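Local structure of MobB protein homolog (Geobacillus stearothermophilus, 1XJC) at residues L82-L85 against D86-L89; V116-E119 against E120-A123; L151-D154 against D155-I158. The protein is of unknown function but, as a MobB homolog of the P-loop NTPase clan, probably binds a nucleotide and assists synthesis of the molybdopterin guanine dinucleotide cofactor. One frame throughout, in Å; residues are numbered along the deposited sequence.

Contact 1: residues L82-L85 against D86-L89; sequences LWRL and DDVL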
ATOM      1  N   LEU A  82     -21.533  -1.310  -2.148  1.00 33.40           N
ATOM      2  CA  LEU A  82     -20.183  -0.820  -2.432  1.00 33.65           C
ATOM      3  C   LEU A  82     -19.316  -0.588  -1.187  1.00 32.62           C
ATOM      4  O   LEU A  82     -19.762   0.023  -0.227  1.00 33.22           O
ATOM      5  CB  LEU A  82     -20.243   0.503  -3.210  1.00 34.39           C
ATOM      6  CG  LEU A  82     -18.926   1.294  -3.154  1.00 34.79           C
ATOM      7  CD1 LEU A  82     -17.956   0.697  -4.158  1.00 34.38           C
ATOM      8  CD2 LEU A  82     -19.165   2.767  -3.448  1.00 34.96           C
ATOM      9  N   TRP A  83     -18.075  -1.062  -1.218  1.00 31.27           N
ATOM     10  CA  TRP A  83     -17.152  -0.842  -0.106  1.00 31.16           C
ATOM     11  C   TRP A  83     -16.139   0.256  -0.446  1.00 30.77           C
ATOM     12  O   TRP A  83     -15.395   0.137  -1.407  1.00 30.08           O
ATOM     13  CB  TRP A  83     -16.371  -2.118   0.237  1.00 31.10           C
ATOM     14  CG  TRP A  83     -17.179  -3.150   0.961  1.00 30.66           C
ATOM     15  CD1 TRP A  83     -17.719  -4.288   0.440  1.00 29.66           C
ATOM     16  CD2 TRP A  83     -17.565  -3.113   2.339  1.00 30.47           C
ATOM     17  NE1 TRP A  83     -18.422  -4.965   1.409  1.00 30.06           N
ATOM     18  CE2 TRP A  83     -18.344  -4.265   2.584  1.00 30.26           C
ATOM     19  CE3 TRP A  83     -17.327  -2.222   3.389  1.00 31.42           C
ATOM     20  CZ2 TRP A  83     -18.889  -4.549   3.842  1.00 30.74           C
ATOM     21  CZ3 TRP A  83     -17.869  -2.502   4.644  1.00 32.77           C
ATOM     22  CH2 TRP A  83     -18.643  -3.664   4.856  1.00 31.84           C
ATOM     23  N   ARG A  84     -16.112   1.326   0.335  1.00 31.16           N
ATOM     24  CA  ARG A  84     -15.131   2.373   0.095  1.00 31.92           C
ATOM     25  C   ARG A  84     -13.947   2.103   1.026  1.00 29.96           C
ATOM     26  O   ARG A  84     -14.114   1.470   2.070  1.00 28.39           O
ATOM     27  CB  ARG A  84     -15.730   3.743   0.398  1.00 35.75           C
ATOM     28  CG  ARG A  84     -16.847   4.136  -0.541  1.00 42.92           C
ATOM     29  CD  ARG A  84     -17.618   5.330  -0.005  1.00 50.20           C
ATOM     30  NE  ARG A  84     -18.742   5.663  -0.878  1.00 57.64           N
ATOM     31  CZ  ARG A  84     -18.624   6.268  -2.059  1.00 60.95           C
ATOM     32  NH1 ARG A  84     -17.426   6.620  -2.513  1.00 62.55           N
ATOM     33  NH2 ARG A  84     -19.706   6.505  -2.794  1.00 62.69           N
ATOM     34  N   LEU A  85     -12.755   2.579   0.662  1.00 28.60           N
ATOM     35  CA  LEU A  85     -11.585   2.347   1.511  1.00 26.60           C
ATOM     36  C   LEU A  85     -11.884   2.819   2.928  1.00 25.56           C
ATOM     37  O   LEU A  85     -11.551   2.133   3.884  1.00 23.64           O
ATOM     38  CB  LEU A  85     -10.337   3.070   0.980  1.00 25.36           C
ATOM     39  CG  LEU A  85      -9.118   2.987   1.918  1.00 24.78           C
ATOM     40  CD1 LEU A  85      -8.655   1.527   2.049  1.00 22.42           C
ATOM     41  CD2 LEU A  85      -7.970   3.883   1.373  1.00 24.32           C
ATOM     42  N   ASP A  86     -12.518   3.981   3.073  1.00 26.41           N
ATOM     43  CA  ASP A  86     -12.834   4.457   4.420  1.00 28.11           C
ATOM     44  C   ASP A  86     -13.712   3.491   5.204  1.00 28.57           C
ATOM     45  O   ASP A  86     -13.596   3.423   6.424  1.00 28.85           O
ATOM     46  CB  ASP A  86     -13.464   5.852   4.398  1.00 31.27           C
ATOM     47  CG  ASP A  86     -12.412   6.956   4.321  1.00 34.69           C
ATOM     48  OD1 ASP A  86     -11.211   6.637   4.504  1.00 35.41           O
ATOM     49  OD2 ASP A  86     -12.781   8.132   4.091  1.00 36.88           O
ATOM     50  N   ASP A  87     -14.584   2.736   4.535  1.00 28.53           N
ATOM     51  CA  ASP A  87     -15.391   1.768   5.281  1.00 29.44           C
ATOM     52  C   ASP A  87     -14.465   0.726   5.908  1.00 30.17           C
ATOM     53  O   ASP A  87     -14.648   0.322   7.059  1.00 30.64           O
ATOM     54  CB  ASP A  87     -16.372   1.034   4.379  1.00 30.84           C
ATOM     55  CG  ASP A  87     -17.358   1.955   3.730  1.00 33.57           C
ATOM     56  OD1 ASP A  87     -17.858   2.885   4.408  1.00 32.94           O
ATOM     57  OD2 ASP A  87     -17.639   1.734   2.538  1.00 36.62           O
ATOM     58  N   VAL A  88     -13.466   0.288   5.144  1.00 29.76           N
ATOM     59  CA  VAL A  88     -12.534  -0.712   5.644  1.00 28.07           C
ATOM     60  C   VAL A  88     -11.662  -0.134   6.761  1.00 28.28           C
ATOM     61  O   VAL A  88     -11.505  -0.756   7.804  1.00 28.74           O
ATOM     62  CB  VAL A  88     -11.638  -1.272   4.501  1.00 26.56           C
ATOM     63  CG1 VAL A  88     -10.964  -2.538   4.952  1.00 25.40           C
ATOM     64  CG2 VAL A  88     -12.472  -1.547   3.264  1.00 25.58           C
ATOM     65  N   LEU A  89     -11.110   1.059   6.560  1.00 28.47           N
ATOM     66  CA  LEU A  89     -10.269   1.672   7.584  1.00 28.52           C
ATOM     67  C   LEU A  89     -11.028   1.917   8.890  1.00 29.87           C
ATOM     68  O   LEU A  89     -10.415   1.977   9.960  1.00 31.79           O
ATOM     69  CB  LEU A  89      -9.671   2.996   7.084  1.00 27.06           C
ATOM     70  CG  LEU A  89      -8.741   2.928   5.864  1.00 26.06           C
ATOM     71  CD1 LEU A  89      -8.381   4.339   5.427  1.00 25.04           C
ATOM     72  CD2 LEU A  89      -7.488   2.121   6.191  1.00 25.54           C
TER

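Contact 2: residues V116-E119 against E120-A123; sequences VRSE and EDWA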
ATOM      1  N   VAL A 116       6.018   1.678 -11.329  1.00 22.25           N
ATOM      2  CA  VAL A 116       5.854   1.834 -12.765  1.00 23.41           C
ATOM      3  C   VAL A 116       6.759   0.902 -13.557  1.00 24.11           C
ATOM      4  O   VAL A 116       7.938   0.740 -13.233  1.00 22.69           O
ATOM      5  CB  VAL A 116       6.139   3.311 -13.207  1.00 23.66           C
ATOM      6  CG1 VAL A 116       5.195   4.284 -12.460  1.00 24.81           C
ATOM      7  CG2 VAL A 116       7.576   3.678 -12.928  1.00 23.09           C
ATOM      8  N   ARG A 117       6.201   0.302 -14.605  1.00 24.55           N
ATOM      9  CA  ARG A 117       6.972  -0.597 -15.460  1.00 25.00           C
ATOM     10  C   ARG A 117       7.658   0.195 -16.565  1.00 25.55           C
ATOM     11  O   ARG A 117       8.673  -0.234 -17.123  1.00 25.18           O
ATOM     12  CB  ARG A 117       6.047  -1.626 -16.117  1.00 22.14           C
ATOM     13  CG  ARG A 117       5.179  -2.400 -15.136  1.00 23.26           C
ATOM     14  CD  ARG A 117       4.019  -3.074 -15.868  1.00 25.78           C
ATOM     15  NE  ARG A 117       3.158  -2.087 -16.529  1.00 27.87           N
ATOM     16  CZ  ARG A 117       1.976  -2.364 -17.082  1.00 28.20           C
ATOM     17  NH1 ARG A 117       1.491  -3.607 -17.060  1.00 29.19           N
ATOM     18  NH2 ARG A 117       1.274  -1.396 -17.657  1.00 28.25           N
ATOM     19  N   SER A 118       7.122   1.374 -16.848  1.00 26.81           N
ATOM     20  CA  SER A 118       7.626   2.172 -17.958  1.00 28.35           C
ATOM     21  C   SER A 118       7.315   3.658 -17.836  1.00 29.64           C
ATOM     22  O   SER A 118       6.584   4.089 -16.945  1.00 29.77           O
ATOM     23  CB  SER A 118       6.963   1.669 -19.233  1.00 27.96           C
ATOM     24  OG  SER A 118       5.551   1.790 -19.092  1.00 26.58           O
ATOM     25  N   GLU A 119       7.854   4.428 -18.773  1.00 31.14           N
ATOM     26  CA  GLU A 119       7.615   5.858 -18.807  1.00 32.55           C
ATOM     27  C   GLU A 119       6.125   6.050 -19.079  1.00 31.61           C
ATOM     28  O   GLU A 119       5.506   6.972 -18.550  1.00 31.58           O
ATOM     29  CB  GLU A 119       8.463   6.504 -19.911  1.00 35.42           C
ATOM     30  CG  GLU A 119       8.180   7.981 -20.166  1.00 40.08           C
ATOM     31  CD  GLU A 119       8.248   8.828 -18.905  1.00 42.89           C
ATOM     32  OE1 GLU A 119       9.164   8.610 -18.082  1.00 42.66           O
ATOM     33  OE2 GLU A 119       7.386   9.725 -18.747  1.00 44.66           O
ATOM     34  N   GLU A 120       5.548   5.158 -19.883  1.00 31.22           N
ATOM     35  CA  GLU A 120       4.121   5.213 -20.209  1.00 31.70           C
ATOM     36  C   GLU A 120       3.246   5.045 -18.958  1.00 30.25           C
ATOM     37  O   GLU A 120       2.243   5.756 -18.794  1.00 31.08           O
ATOM     38  CB  GLU A 120       3.765   4.131 -21.238  1.00 35.81           C
ATOM     39  CG  GLU A 120       2.286   4.072 -21.589  1.00 44.32           C
ATOM     40  CD  GLU A 120       1.971   3.056 -22.687  1.00 49.89           C
ATOM     41  OE1 GLU A 120       2.505   3.203 -23.812  1.00 52.55           O
ATOM     42  OE2 GLU A 120       1.182   2.114 -22.429  1.00 52.65           O
ATOM     43  N   ASP A 121       3.602   4.095 -18.088  1.00 27.10           N
ATOM     44  CA  ASP A 121       2.849   3.902 -16.844  1.00 24.40           C
ATOM     45  C   ASP A 121       2.929   5.195 -16.022  1.00 24.13           C
ATOM     46  O   ASP A 121       1.942   5.641 -15.443  1.00 24.92           O
ATOM     47  CB  ASP A 121       3.464   2.807 -15.965  1.00 23.48           C
ATOM     48  CG  ASP A 121       3.031   1.408 -16.344  1.00 24.45           C
ATOM     49  OD1 ASP A 121       2.270   1.228 -17.304  1.00 25.60           O
ATOM     50  OD2 ASP A 121       3.465   0.465 -15.653  1.00 24.96           O
ATOM     51  N   TRP A 122       4.131   5.760 -15.942  1.00 23.55           N
ATOM     52  CA  TRP A 122       4.370   6.969 -15.156  1.00 23.48           C
ATOM     53  C   TRP A 122       3.591   8.167 -15.674  1.00 25.15           C
ATOM     54  O   TRP A 122       3.127   8.996 -14.887  1.00 25.69           O
ATOM     55  CB  TRP A 122       5.862   7.305 -15.144  1.00 22.21           C
ATOM     56  CG  TRP A 122       6.211   8.580 -14.406  1.00 21.36           C
ATOM     57  CD1 TRP A 122       6.902   9.656 -14.904  1.00 20.80           C
ATOM     58  CD2 TRP A 122       5.878   8.909 -13.050  1.00 20.95           C
ATOM     59  NE1 TRP A 122       7.019  10.626 -13.941  1.00 20.87           N
ATOM     60  CE2 TRP A 122       6.397  10.199 -12.794  1.00 20.96           C
ATOM     61  CE3 TRP A 122       5.180   8.238 -12.021  1.00 20.46           C
ATOM     62  CZ2 TRP A 122       6.244  10.840 -11.553  1.00 20.41           C
ATOM     63  CZ3 TRP A 122       5.026   8.876 -10.787  1.00 19.57           C
ATOM     64  CH2 TRP A 122       5.557  10.166 -10.565  1.00 20.33           C
ATOM     65  N   ALA A 123       3.464   8.270 -16.992  1.00 25.76           N
ATOM     66  CA  ALA A 123       2.727   9.376 -17.598  1.00 26.90           C
ATOM     67  C   ALA A 123       1.273   9.375 -17.129  1.00 28.22           C
ATOM     68  O   ALA A 123       0.689  10.432 -16.911  1.00 29.52           O
ATOM     69  CB  ALA A 123       2.789   9.281 -19.121  1.00 26.14           C
TER

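Contact 3: residues L151-D154 against D155-I158; sequences LADD and DEYI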
ATOM      1  N   LEU A 151      13.174  -1.379  -8.596  1.00 19.17           N
ATOM      2  CA  LEU A 151      12.399  -2.408  -7.900  1.00 18.95           C
ATOM      3  C   LEU A 151      13.338  -3.450  -7.260  1.00 19.98           C
ATOM      4  O   LEU A 151      13.011  -4.087  -6.241  1.00 19.52           O
ATOM      5  CB  LEU A 151      11.458  -3.095  -8.902  1.00 18.14           C
ATOM      6  CG  LEU A 151      10.584  -4.206  -8.323  1.00 18.88           C
ATOM      7  CD1 LEU A 151       9.643  -3.579  -7.264  1.00 15.78           C
ATOM      8  CD2 LEU A 151       9.798  -4.905  -9.460  1.00 16.09           C
ATOM      9  N   ALA A 152      14.525  -3.615  -7.837  1.00 19.73           N
ATOM     10  CA  ALA A 152      15.491  -4.576  -7.299  1.00 20.07           C
ATOM     11  C   ALA A 152      16.219  -4.046  -6.061  1.00 20.87           C
ATOM     12  O   ALA A 152      16.821  -4.807  -5.305  1.00 22.23           O
ATOM     13  CB  ALA A 152      16.533  -4.932  -8.380  1.00 18.68           C
ATOM     14  N   ASP A 153      16.138  -2.743  -5.832  1.00 20.72           N
ATOM     15  CA  ASP A 153      16.885  -2.134  -4.726  1.00 20.90           C
ATOM     16  C   ASP A 153      16.141  -2.004  -3.400  1.00 21.34           C
ATOM     17  O   ASP A 153      16.143  -0.931  -2.788  1.00 21.56           O
ATOM     18  CB  ASP A 153      17.372  -0.774  -5.230  1.00 22.76           C
ATOM     19  CG  ASP A 153      18.408  -0.124  -4.326  1.00 25.70           C
ATOM     20  OD1 ASP A 153      19.179  -0.841  -3.656  1.00 23.57           O
ATOM     21  OD2 ASP A 153      18.447   1.126  -4.327  1.00 26.47           O
ATOM     22  N   ASP A 154      15.504  -3.086  -2.949  1.00 21.74           N
ATOM     23  CA  ASP A 154      14.755  -3.039  -1.691  1.00 22.13           C
ATOM     24  C   ASP A 154      15.659  -2.808  -0.478  1.00 21.30           C
ATOM     25  O   ASP A 154      15.198  -2.299   0.540  1.00 19.32           O
ATOM     26  CB  ASP A 154      13.920  -4.319  -1.473  1.00 24.27           C
ATOM     27  CG  ASP A 154      14.760  -5.595  -1.515  1.00 26.63           C
ATOM     28  OD1 ASP A 154      15.320  -5.925  -2.585  1.00 28.19           O
ATOM     29  OD2 ASP A 154      14.856  -6.275  -0.475  1.00 28.28           O
ATOM     30  N   ASP A 155      16.935  -3.183  -0.579  1.00 22.13           N
ATOM     31  CA  ASP A 155      17.857  -2.958   0.538  1.00 23.33           C
ATOM     32  C   ASP A 155      17.935  -1.465   0.829  1.00 23.52           C
ATOM     33  O   ASP A 155      18.379  -1.041   1.898  1.00 23.06           O
ATOM     34  CB  ASP A 155      19.260  -3.477   0.225  1.00 24.80           C
ATOM     35  CG  ASP A 155      19.386  -4.976   0.441  1.00 27.42           C
ATOM     36  OD1 ASP A 155      18.518  -5.544   1.142  1.00 27.75           O
ATOM     37  OD2 ASP A 155      20.354  -5.576  -0.076  1.00 28.36           O
ATOM     38  N   GLU A 156      17.502  -0.670  -0.138  1.00 23.40           N
ATOM     39  CA  GLU A 156      17.497   0.757   0.046  1.00 24.05           C
ATOM     40  C   GLU A 156      16.092   1.327   0.225  1.00 22.47           C
ATOM     41  O   GLU A 156      15.869   2.129   1.141  1.00 21.30           O
ATOM     42  CB  GLU A 156      18.166   1.452  -1.129  1.00 27.65           C
ATOM     43  CG  GLU A 156      18.276   2.930  -0.925  1.00 34.92           C
ATOM     44  CD  GLU A 156      19.624   3.443  -1.374  1.00 40.95           C
ATOM     45  OE1 GLU A 156      19.862   3.512  -2.604  1.00 42.93           O
ATOM     46  OE2 GLU A 156      20.450   3.753  -0.486  1.00 44.13           O
ATOM     47  N   TYR A 157      15.128   0.917  -0.597  1.00 19.97           N
ATOM     48  CA  TYR A 157      13.810   1.532  -0.421  1.00 19.57           C
ATOM     49  C   TYR A 157      12.997   1.105   0.802  1.00 19.39           C
ATOM     50  O   TYR A 157      12.194   1.884   1.292  1.00 19.39           O
ATOM     51  CB  TYR A 157      12.962   1.468  -1.718  1.00 19.70           C
ATOM     52  CG  TYR A 157      12.611   0.109  -2.274  1.00 19.40           C
ATOM     53  CD1 TYR A 157      11.718  -0.740  -1.608  1.00 18.98           C
ATOM     54  CD2 TYR A 157      13.126  -0.307  -3.504  1.00 19.05           C
ATOM     55  CE1 TYR A 157      11.349  -1.967  -2.165  1.00 17.66           C
ATOM     56  CE2 TYR A 157      12.766  -1.528  -4.066  1.00 17.35           C
ATOM     57  CZ  TYR A 157      11.877  -2.353  -3.396  1.00 18.75           C
ATOM     58  OH  TYR A 157      11.511  -3.550  -3.964  1.00 18.33           O
ATOM     59  N   ILE A 158      13.220  -0.097   1.319  1.00 19.03           N
ATOM     60  CA  ILE A 158      12.481  -0.548   2.505  1.00 18.23           C
ATOM     61  C   ILE A 158      12.916   0.272   3.728  1.00 18.44           C
ATOM     62  O   ILE A 158      12.076   0.845   4.418  1.00 18.51           O
ATOM     63  CB  ILE A 158      12.681  -2.064   2.745  1.00 18.79           C
ATOM     64  CG1 ILE A 158      12.002  -2.855   1.607  1.00 17.94           C
ATOM     65  CG2 ILE A 158      12.104  -2.467   4.107  1.00 16.95           C
ATOM     66  CD1 ILE A 158      10.456  -2.635   1.510  1.00 17.65           C
TER

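Contact 1: residues L82-L85 against D86-L89
Asp87 reaches back from the first turn of helix 85-92 to the backbone of its N-cap residue, Arg84, forming just one half of a capping box, the bond between the third helix residue and the N-cap N-H. The main-chain N of Arg84 gives a nearly straight bond to Asp87 OD2 (2.7 Å, 169°), meeting that oxygen on its anti side and 34° out of the carboxylate plane. The Asp87 methylene lies at the edge of the Trp83 indole, with CB 3.5 Å from Trp83 CE3 and close to the ring plane. With CG placed beside its own backbone N (chi1 -62°), Asp87 turns its carboxylate toward the incoming loop. Without that carboxylate, as with an alanine here, the Arg84 N-H would probably lose its acceptor and the chain before the helix would be less firmly held. One layer out, Trp83 NE1 is bonded to Leu78 O, which ties the indole to the end of strand 73-78. On the buried side of the helix Leu85 packs on Val38 and Val102 of the parallel sheet, and Leu89 on Val100. These two leucines, one turn apart, meet with Leu85 CG 3.8 Å from Leu89 CD1, while Leu89 N bonds to Leu85 O at 2.9 Å.

Contact 2: residues V116-E119 against E120-A123
From Val116, the last residue of strand 112-116, the chain turns through Arg117 and Ser118 straight into helix 119-125, whose first backbone bonds run from Trp122 N to Ser118 O and from Ala123 N to Glu119 O. Ser118 is the N-cap residue: its OG accepts from Asp121 N at 3.2 Å, placed for it by a chi1 of 59° that sets the hydroxyl between the residue's own N and carbonyl carbon. Asp121 answers with its carboxylate one residue further back. Arg117 grips it side-on, NE to Asp121 OD2 at 2.7 Å and NH2 to Asp121 OD1 at 2.8 Å, each through a syn lone pair, with the guanidinium and carboxylate planes only 26° apart. A third donor, Arg117 N, reaches Asp121 OD2 at 2.9 Å from the anti side, well out of the plane. Three bonds from one arginine thus fix the rotation of this buried carboxylate, two of them to OD2. Glu119, bent at chi2, sends OE1 to Glu141 N. Its carboxylate stands almost perpendicular to the indole of Trp122, which packs against Ile131 and Val134 of the next strand. At the strand end, Val116 CG1 lies 3.9 Å from Trp122 CA and 4.0 Å from Trp122 CE3.

Contact 3: residues L151-D154 against D155-I158
Tyr157 lays its ring against the backbone at the start of its own helix, so that Asp154 CA sits over the centre of one face, 3.4 Å from the ring centroid and 10° off the normal, a CH-pi contact. Asp154 CB follows along the same side toward the phenol end, 3.4 Å from Tyr157 CZ. A chi1 of 62° puts the ring between the residue's own N and carbonyl carbon, folding it back along the chain toward the residues that precede the helix. Its hydroxyl then donates to Leu151 O at 2.8 Å; that carbonyl lies at the ring edge, and the donor is tilted 23° from the carbonyl plane. The phenol is therefore held both by its face and by its end. The Tyr157 side chain also touches Thr19 and Leu20 of helix 17-30 and Ile135.

Two carboxylates, of Asp153 and Glu156, come close: Asp153 OD2 is 3.3 Å from Glu156 OE1, the two planes steeply inclined, an arrangement likely to be unfavourable if both are charged. The carboxylate of Asp154 has a long, weak ion pair instead, from OD2 to Lys23 NZ. Asp153 is the N-cap residue, yet its side chain makes no capping bond; its carbonyl accepts from Tyr157 N at 3.0 Å. The whole is a strand-to-helix turn, joining edge strand 148-150 to the C-terminal helix 154-166 in the alpha/beta fold of this P-loop family.

All three contacts are helix starts in one alpha/beta fold, met in order along the chain and nowhere touching. Contact 1 lies apart: its centre is 28 Å from that of contact 2 and 30 Å from that of contact 3, which sits across the centre of the chain. Contacts 2 and 3 are closer, with centres 19 Å and nearest atoms about 7 Å apart, and strand 131-136 takes side chains from both. Both lie close to the probable P-loop: the Leu151 side chain touches its residues, while that of Asp121 comes near without touching. Contact 1 instead packs on strands 35-39 and 99-103.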